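Local coordinates for protein MtVAO615 (Myceliophthora thermophila, PDB 6F72) that binds one FAD through two covalent links and probably acts as an oxidase that passes electrons to molecular oxygen, its substrate still unidentified, at residues A[27-35]-A[563-573]; A[38-49]-A[138-148]. All coordinates share one frame; numbering follows the deposited sequence.

Contact 1: A[27-35]-A[563-573]; sequences SCRVLPGDA and WDVDATGRLCR. With NAG (2-acetamido-2-deoxy-beta-D-glucopyranose), chain C.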
# COMPACT_ATOMS: atom_id res chain seq x y z
N SER A 27 11.65 -16.87 25.11
CA SER A 27 12.05 -15.44 25.26
C SER A 27 12.14 -14.75 23.89
O SER A 27 11.54 -13.68 23.69
CB SER A 27 13.38 -15.34 26.01
OG SER A 27 13.55 -14.06 26.60
N CYS A 28 12.85 -15.37 22.96
CA CYS A 28 13.07 -14.85 21.60
C CYS A 28 12.65 -15.85 20.53
O CYS A 28 12.68 -17.06 20.76
CB CYS A 28 14.54 -14.52 21.41
SG CYS A 28 15.22 -13.27 22.52
N ARG A 29 12.28 -15.35 19.35
CA ARG A 29 12.06 -16.20 18.17
C ARG A 29 13.39 -16.80 17.71
O ARG A 29 14.43 -16.12 17.77
CB ARG A 29 11.46 -15.40 17.01
CG ARG A 29 10.04 -14.90 17.22
CD ARG A 29 9.07 -16.03 17.51
NE ARG A 29 7.70 -15.55 17.48
CZ ARG A 29 6.66 -16.19 18.01
NH1 ARG A 29 6.83 -17.35 18.62
NH2 ARG A 29 5.45 -15.64 17.93
N VAL A 30 13.34 -18.05 17.27
CA VAL A 30 14.55 -18.77 16.83
C VAL A 30 15.02 -18.31 15.44
O VAL A 30 14.20 -17.97 14.57
CB VAL A 30 14.39 -20.32 16.88
CG1 VAL A 30 14.25 -20.81 18.32
CG2 VAL A 30 13.25 -20.81 16.00
N LEU A 31 16.34 -18.32 15.25
CA LEU A 31 16.96 -17.89 14.00
C LEU A 31 17.78 -19.02 13.37
O LEU A 31 18.22 -19.92 14.10
CB LEU A 31 17.85 -16.65 14.24
CG LEU A 31 17.14 -15.31 14.53
CD1 LEU A 31 18.17 -14.19 14.58
CD2 LEU A 31 16.07 -14.99 13.49
N PRO A 32 17.97 -19.00 12.02
CA PRO A 32 18.88 -20.01 11.45
C PRO A 32 20.25 -19.89 12.11
O PRO A 32 20.74 -18.77 12.31
CB PRO A 32 18.95 -19.64 9.96
CG PRO A 32 17.72 -18.83 9.72
CD PRO A 32 17.46 -18.08 10.99
N GLY A 33 20.81 -21.03 12.49
CA GLY A 33 22.05 -21.08 13.25
C GLY A 33 21.85 -21.47 14.71
O GLY A 33 22.76 -22.04 15.32
N ASP A 34 20.68 -21.17 15.27
CA ASP A 34 20.34 -21.52 16.66
C ASP A 34 20.28 -23.03 16.85
O ASP A 34 19.85 -23.76 15.96
CB ASP A 34 18.98 -20.94 17.06
CG ASP A 34 18.98 -19.42 17.13
OD1 ASP A 34 20.02 -18.79 16.82
OD2 ASP A 34 17.92 -18.85 17.48
N ALA A 35 20.71 -23.48 18.03
CA ALA A 35 20.57 -24.88 18.44
C ALA A 35 19.11 -25.33 18.32
O ALA A 35 18.85 -26.47 17.92
CB ALA A 35 21.09 -25.08 19.85
N TRP A 563 6.90 -7.10 20.82
CA TRP A 563 8.21 -7.57 20.35
C TRP A 563 9.24 -6.44 20.19
O TRP A 563 8.93 -5.39 19.61
CB TRP A 563 8.05 -8.33 19.02
CG TRP A 563 7.19 -9.56 19.12
CD1 TRP A 563 5.87 -9.68 18.75
CD2 TRP A 563 7.58 -10.85 19.63
NE1 TRP A 563 5.43 -10.96 18.98
CE2 TRP A 563 6.44 -11.70 19.53
CE3 TRP A 563 8.77 -11.37 20.16
CZ2 TRP A 563 6.46 -13.04 19.94
CZ3 TRP A 563 8.79 -12.71 20.56
CH2 TRP A 563 7.64 -13.53 20.45
N ASP A 564 10.44 -6.68 20.73
CA ASP A 564 11.67 -5.91 20.40
C ASP A 564 12.44 -6.61 19.29
O ASP A 564 12.51 -7.84 19.24
CB ASP A 564 12.64 -5.84 21.59
CG ASP A 564 12.14 -4.99 22.73
OD1 ASP A 564 11.39 -4.01 22.51
OD2 ASP A 564 12.54 -5.31 23.87
N VAL A 565 13.05 -5.79 18.43
CA VAL A 565 13.93 -6.26 17.37
C VAL A 565 15.36 -5.93 17.83
O VAL A 565 15.69 -4.75 17.98
CB VAL A 565 13.61 -5.53 16.03
CG1 VAL A 565 14.56 -5.96 14.92
CG2 VAL A 565 12.15 -5.76 15.63
N ASP A 566 16.19 -6.95 18.09
CA ASP A 566 17.58 -6.68 18.51
C ASP A 566 18.46 -6.29 17.31
O ASP A 566 17.99 -6.27 16.17
CB ASP A 566 18.16 -7.78 19.43
CG ASP A 566 18.63 -9.04 18.68
OD1 ASP A 566 18.86 -9.02 17.45
OD2 ASP A 566 18.80 -10.07 19.37
N ALA A 567 19.73 -5.97 17.58
CA ALA A 567 20.67 -5.48 16.55
C ALA A 567 20.79 -6.41 15.34
O ALA A 567 20.89 -5.94 14.19
CB ALA A 567 22.04 -5.23 17.17
N THR A 568 20.76 -7.72 15.60
CA THR A 568 20.90 -8.76 14.59
C THR A 568 19.58 -8.95 13.81
O THR A 568 19.58 -9.57 12.74
CB THR A 568 21.34 -10.10 15.23
OG1 THR A 568 20.21 -10.79 15.79
CG2 THR A 568 22.38 -9.88 16.33
N GLY A 569 18.47 -8.44 14.34
CA GLY A 569 17.15 -8.55 13.71
C GLY A 569 16.22 -9.59 14.31
O GLY A 569 15.12 -9.82 13.79
N ARG A 570 16.67 -10.22 15.40
CA ARG A 570 15.89 -11.21 16.15
C ARG A 570 14.72 -10.57 16.91
O ARG A 570 14.84 -9.51 17.54
CB ARG A 570 16.80 -11.92 17.16
CG ARG A 570 16.20 -13.19 17.77
CD ARG A 570 17.06 -13.69 18.92
NE ARG A 570 18.32 -14.30 18.48
CZ ARG A 570 18.44 -15.54 18.01
NH1 ARG A 570 17.37 -16.33 17.89
NH2 ARG A 570 19.63 -16.00 17.65
N LEU A 571 13.57 -11.25 16.85
CA LEU A 571 12.39 -10.84 17.60
C LEU A 571 12.45 -11.41 19.01
O LEU A 571 12.55 -12.62 19.19
CB LEU A 571 11.14 -11.28 16.85
CG LEU A 571 10.29 -10.17 16.22
CD1 LEU A 571 11.03 -9.40 15.14
CD2 LEU A 571 9.00 -10.78 15.69
N CYS A 572 12.43 -10.52 20.00
CA CYS A 572 12.42 -10.91 21.41
C CYS A 572 11.30 -10.21 22.19
O CYS A 572 10.94 -9.07 21.88
CB CYS A 572 13.77 -10.64 22.07
SG CYS A 572 15.17 -11.57 21.39
N ARG A 573 10.75 -10.89 23.19
CA ARG A 573 9.64 -10.34 23.96
C ARG A 573 10.09 -9.15 24.80
O ARG A 573 11.03 -9.26 25.61
CB ARG A 573 8.95 -11.41 24.82
CG ARG A 573 8.01 -12.29 24.00
CD ARG A 573 7.03 -13.11 24.83
NE ARG A 573 6.07 -13.78 23.95
CZ ARG A 573 4.81 -13.38 23.74
NH1 ARG A 573 4.30 -12.32 24.36
NH2 ARG A 573 4.05 -14.06 22.90
C1 NAG C . 21.73 -2.75 11.99
C2 NAG C . 22.92 -2.43 12.90
C3 NAG C . 22.52 -2.53 14.37
C4 NAG C . 21.26 -1.70 14.70
C5 NAG C . 20.14 -1.92 13.68
C6 NAG C . 19.05 -0.85 13.82
C7 NAG C . 25.12 -2.93 11.88
C8 NAG C . 26.20 -3.97 11.76
N2 NAG C . 24.07 -3.29 12.64
O3 NAG C . 23.63 -2.08 15.16
O4 NAG C . 20.75 -2.09 15.98
O5 NAG C . 20.61 -1.92 12.32
O6 NAG C . 19.44 0.36 13.14
O7 NAG C . 25.22 -1.85 11.32
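C28 and C572 face each other as a single antiparallel bridge, their CA atoms 4.0 Å apart. The bridge is flanked by two backbone bonds, R573 N to S27 O (2.9 Å, N-H...O 170°) and R29 N to L571 O (2.7 Å), so residues 27-29 run along the outer side of strand 571-573. C28 SG and C572 SG are bonded at 2.0 Å. Beyond them, a bend at chi3 (-73°) carries the R570 guanidinium in among R29 O, L31 and D34. NH1 and NH2 meet D34 end-on in a nearly coplanar salt bridge, NH1 to OD2 at 2.6 Å and NH2 to OD1 at 2.9 Å, each on a syn lone pair; NH1 also donates to R29 O, and L31 CD1 lies 3.7 Å above the centre of one face. Were R570 an alanine, the D34 carboxylate would probably lose its charged mate, R29 O this donor, and L31 CD1 the flat surface it lies on. L31 N donates to D34 OD2 from above the carboxylate plane, across a type II turn. CZ2 and CH2 of W563 lie over one face of the R29 guanidinium, planes 28° apart, NH2 3.4 Å from CZ2; R29 NH1 donates a hydrogen bond to N147 OD1. The disulfide fastens a C-terminal beta hairpin, strands 563-565 and 571-573 with a type I turn at 566-569, to the N-terminal segment.

Contact 2: A[38-49]-A[138-148]; sequences PSSRDWAKLNKT and AALKFAQKHNV. With NAG (2-acetamido-2-deoxy-beta-D-glucopyranose), chain B.
F142 reaches from helix 133-146 into helix 40-49 as a single knob-into-hole contact, its hole lined by D42, W43, K45 and L46. Over these segments the helices run antiparallel, 161° between their directions, with axes 10.3 Å apart at closest approach. With CG anti to the backbone N (chi1 178°), the F142 ring points at helix 40-49 and receives L46 CD2 over one face, a CH-pi contact of 3.7 Å from CD2 to the F142 ring centroid. The opposite face lies against H146, one turn on. F142 CE1 comes over one face of the W43 ring, 3.4 Å from CZ3; with the planes 47° apart the pair is neither stacked nor edge-to-face. K45, bent along its chain, brings NZ to the ring edge of F142 near its plane, and NZ lies 3.1 Å from H146 NE2. The K145 ammonium is also near, so the two lysines would probably repel each other, an effect that D42 is likely to temper through its long salt bridge to K45.

Further out, P38 packs against H146 and V148, while T49 CG2 touches A138 CB. W43 stacks on Y126, and W43, A139 and V148 all touch L169, so both segments pack on the mixed sheet that includes strands 126-129 and 169-172; helix 133-146 belongs to the FAD-binding domain. N47 ND2, an experimentally found N-glycosylation site, is bonded to NAG C1 at 1.4 Å, and its OD1 accepts from L54 N. S39 and D42 start helix 40-49 as a capping box: D42 N donates to S39 OG at 3.0 Å, and S39 N returns a weak bond to D42 OD2.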
# COMPACT_ATOMS: atom_id res chain seq x y z
N PRO A 38 14.57 -25.46 13.75
CA PRO A 38 14.06 -26.78 13.40
C PRO A 38 14.98 -27.52 12.44
O PRO A 38 15.48 -26.92 11.48
CB PRO A 38 12.70 -26.47 12.74
CG PRO A 38 12.31 -25.14 13.26
CD PRO A 38 13.60 -24.39 13.40
N SER A 39 15.21 -28.81 12.71
CA SER A 39 15.96 -29.72 11.81
C SER A 39 15.36 -29.78 10.40
O SER A 39 14.22 -29.38 10.20
CB SER A 39 16.03 -31.13 12.41
OG SER A 39 14.74 -31.74 12.43
N SER A 40 16.12 -30.28 9.43
CA SER A 40 15.59 -30.40 8.06
C SER A 40 14.50 -31.47 7.98
O SER A 40 13.66 -31.45 7.08
CB SER A 40 16.70 -30.64 7.05
OG SER A 40 17.66 -31.49 7.61
N ARG A 41 14.54 -32.38 8.96
CA ARG A 41 13.52 -33.39 9.19
C ARG A 41 12.23 -32.74 9.71
O ARG A 41 11.14 -33.11 9.27
CB ARG A 41 14.04 -34.45 10.17
CG ARG A 41 13.15 -35.67 10.34
CD ARG A 41 13.87 -36.80 11.06
NE ARG A 41 14.53 -37.70 10.12
CZ ARG A 41 15.32 -38.72 10.46
NH1 ARG A 41 15.57 -38.99 11.73
NH2 ARG A 41 15.86 -39.47 9.51
N ASP A 42 12.37 -31.78 10.63
CA ASP A 42 11.24 -30.96 11.08
C ASP A 42 10.62 -30.23 9.89
O ASP A 42 9.40 -30.28 9.70
CB ASP A 42 11.66 -29.96 12.15
CG ASP A 42 11.93 -30.60 13.50
OD1 ASP A 42 11.25 -31.58 13.86
OD2 ASP A 42 12.83 -30.09 14.21
N TRP A 43 11.46 -29.58 9.09
CA TRP A 43 11.01 -28.87 7.89
C TRP A 43 10.33 -29.81 6.87
O TRP A 43 9.24 -29.49 6.37
CB TRP A 43 12.15 -28.02 7.28
CG TRP A 43 12.57 -26.85 8.18
CD1 TRP A 43 13.74 -26.73 8.89
CD2 TRP A 43 11.79 -25.67 8.48
NE1 TRP A 43 13.75 -25.55 9.60
CE2 TRP A 43 12.57 -24.88 9.37
CE3 TRP A 43 10.54 -25.21 8.07
CZ2 TRP A 43 12.13 -23.65 9.86
CZ3 TRP A 43 10.09 -23.96 8.56
CH2 TRP A 43 10.89 -23.20 9.45
N ALA A 44 10.95 -30.97 6.61
CA ALA A 44 10.36 -31.99 5.74
C ALA A 44 8.97 -32.45 6.22
O ALA A 44 8.05 -32.60 5.41
CB ALA A 44 11.29 -33.19 5.59
N LYS A 45 8.83 -32.65 7.53
CA LYS A 45 7.57 -33.06 8.17
C LYS A 45 6.47 -31.99 7.98
O LYS A 45 5.31 -32.33 7.71
CB LYS A 45 7.85 -33.38 9.65
CG LYS A 45 6.65 -33.55 10.58
CD LYS A 45 6.98 -33.00 11.97
CE LYS A 45 6.69 -31.49 12.07
NZ LYS A 45 7.62 -30.74 12.97
N LEU A 46 6.84 -30.71 8.10
CA LEU A 46 5.94 -29.61 7.74
C LEU A 46 5.62 -29.64 6.25
O LEU A 46 4.46 -29.51 5.86
CB LEU A 46 6.51 -28.23 8.15
CG LEU A 46 5.73 -26.96 7.72
CD1 LEU A 46 4.32 -26.90 8.29
CD2 LEU A 46 6.49 -25.69 8.04
N ASN A 47 6.65 -29.85 5.42
CA ASN A 47 6.48 -29.93 3.97
C ASN A 47 5.50 -31.03 3.51
O ASN A 47 4.75 -30.83 2.55
CB ASN A 47 7.84 -30.08 3.28
CG ASN A 47 7.80 -29.70 1.81
OD1 ASN A 47 6.85 -29.08 1.35
ND2 ASN A 47 8.85 -30.09 1.07
N LYS A 48 5.51 -32.17 4.21
CA LYS A 48 4.55 -33.26 3.98
C LYS A 48 3.11 -32.80 4.27
O LYS A 48 2.25 -32.85 3.38
CB LYS A 48 4.90 -34.49 4.83
CG LYS A 48 4.08 -35.74 4.51
CD LYS A 48 4.23 -36.77 5.62
CE LYS A 48 3.33 -37.98 5.42
NZ LYS A 48 3.92 -38.99 4.51
N THR A 49 2.88 -32.33 5.50
CA THR A 49 1.63 -31.71 5.94
C THR A 49 1.10 -30.69 4.93
O THR A 49 -0.10 -30.65 4.64
CB THR A 49 1.79 -31.02 7.31
OG1 THR A 49 2.54 -31.85 8.20
CG2 THR A 49 0.44 -30.75 7.94
N ALA A 138 -1.72 -25.47 9.48
CA ALA A 138 -0.52 -26.29 9.61
C ALA A 138 0.72 -25.46 9.94
O ALA A 138 1.45 -25.77 10.89
CB ALA A 138 -0.29 -27.10 8.34
N ALA A 139 0.94 -24.39 9.17
CA ALA A 139 2.09 -23.50 9.35
C ALA A 139 2.10 -22.81 10.71
O ALA A 139 3.16 -22.73 11.36
CB ALA A 139 2.17 -22.49 8.22
N LEU A 140 0.93 -22.33 11.13
CA LEU A 140 0.74 -21.73 12.46
C LEU A 140 1.03 -22.73 13.58
O LEU A 140 1.72 -22.39 14.54
CB LEU A 140 -0.67 -21.14 12.61
CG LEU A 140 -1.10 -19.92 11.79
CD1 LEU A 140 -2.60 -19.66 11.94
CD2 LEU A 140 -0.33 -18.66 12.17
N LYS A 141 0.54 -23.96 13.44
CA LYS A 141 0.79 -25.00 14.45
C LYS A 141 2.28 -25.29 14.56
O LYS A 141 2.83 -25.37 15.67
CB LYS A 141 0.04 -26.31 14.14
CG LYS A 141 -1.42 -26.27 14.49
CD LYS A 141 -1.90 -27.61 15.02
CE LYS A 141 -3.21 -27.46 15.78
NZ LYS A 141 -3.14 -26.42 16.86
N PHE A 142 2.92 -25.42 13.40
CA PHE A 142 4.35 -25.70 13.30
C PHE A 142 5.17 -24.57 13.92
O PHE A 142 6.06 -24.82 14.74
CB PHE A 142 4.76 -25.92 11.84
CG PHE A 142 6.23 -26.17 11.65
CD1 PHE A 142 7.12 -25.10 11.46
CD2 PHE A 142 6.74 -27.47 11.67
CE1 PHE A 142 8.48 -25.34 11.28
CE2 PHE A 142 8.09 -27.70 11.49
CZ PHE A 142 8.96 -26.63 11.30
N ALA A 143 4.87 -23.33 13.51
CA ALA A 143 5.61 -22.15 13.99
C ALA A 143 5.43 -21.98 15.49
O ALA A 143 6.39 -21.65 16.19
CB ALA A 143 5.19 -20.90 13.24
N GLN A 144 4.23 -22.26 15.98
CA GLN A 144 3.97 -22.19 17.42
C GLN A 144 4.65 -23.33 18.19
O GLN A 144 5.22 -23.10 19.26
CB GLN A 144 2.46 -22.00 17.72
CG GLN A 144 1.98 -20.60 17.28
CD GLN A 144 0.47 -20.31 17.40
OE1 GLN A 144 -0.07 -20.13 18.51
NE2 GLN A 144 -0.21 -20.19 16.24
N LYS A 145 4.65 -24.54 17.63
CA LYS A 145 5.40 -25.66 18.21
C LYS A 145 6.91 -25.36 18.27
O LYS A 145 7.56 -25.66 19.28
CB LYS A 145 5.14 -26.96 17.43
CG LYS A 145 5.79 -28.21 18.02
CD LYS A 145 5.86 -29.34 17.00
CE LYS A 145 6.72 -30.48 17.50
NZ LYS A 145 6.46 -31.70 16.69
N HIS A 146 7.44 -24.75 17.21
CA HIS A 146 8.89 -24.55 17.04
C HIS A 146 9.44 -23.16 17.31
O HIS A 146 10.63 -22.91 17.08
CB HIS A 146 9.33 -25.01 15.64
CG HIS A 146 9.22 -26.49 15.45
ND1 HIS A 146 10.05 -27.38 16.09
CD2 HIS A 146 8.36 -27.23 14.72
CE1 HIS A 146 9.72 -28.61 15.75
NE2 HIS A 146 8.70 -28.55 14.91
N ASN A 147 8.56 -22.27 17.79
CA ASN A 147 8.93 -20.90 18.16
C ASN A 147 9.50 -20.10 16.98
O ASN A 147 10.44 -19.31 17.12
CB ASN A 147 9.85 -20.92 19.39
CG ASN A 147 10.08 -19.55 19.98
OD1 ASN A 147 9.17 -18.70 20.01
ND2 ASN A 147 11.29 -19.31 20.45
N VAL A 148 8.91 -20.31 15.80
CA VAL A 148 9.30 -19.59 14.59
C VAL A 148 8.41 -18.35 14.40
O VAL A 148 7.19 -18.41 14.58
CB VAL A 148 9.25 -20.51 13.33
CG1 VAL A 148 9.52 -19.74 12.05
CG2 VAL A 148 10.27 -21.64 13.47
C1 NAG B . 8.97 -29.81 -0.34
C2 NAG B . 10.33 -29.38 -0.93
C3 NAG B . 10.16 -29.02 -2.41
C4 NAG B . 9.58 -30.19 -3.22
C5 NAG B . 8.34 -30.84 -2.56
C6 NAG B . 8.25 -32.31 -2.95
C7 NAG B . 11.58 -28.33 0.94
C8 NAG B . 12.03 -27.01 1.51
N2 NAG B . 10.88 -28.25 -0.20
O3 NAG B . 11.42 -28.66 -2.96
O4 NAG B . 9.27 -29.74 -4.56
O5 NAG B . 8.32 -30.84 -1.12
O6 NAG B . 7.76 -32.45 -4.28
O7 NAG B . 11.84 -29.38 1.51

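How the contacts relate
Contact 2 is nested along the chain within the loop closed by the disulfide of contact 1, and the centres of the two lie about 18 Å apart. N147 of segment 138-148 joins them directly: its ND2 lies 2.7 Å from C28 O and its OD1 3.0 Å from R29 NH1, both probable hydrogen bonds, while V30 CG2 packs on H146 O at 3.5 Å. The N-terminal segment is therefore held on one side by the C-terminal hairpin and on another by H146 and N147. Both contacts are peripheral, about 27 and 30 Å from the chain centre to their own centres; the side chain of A139 in contact 2 is about 12 Å from the FAD.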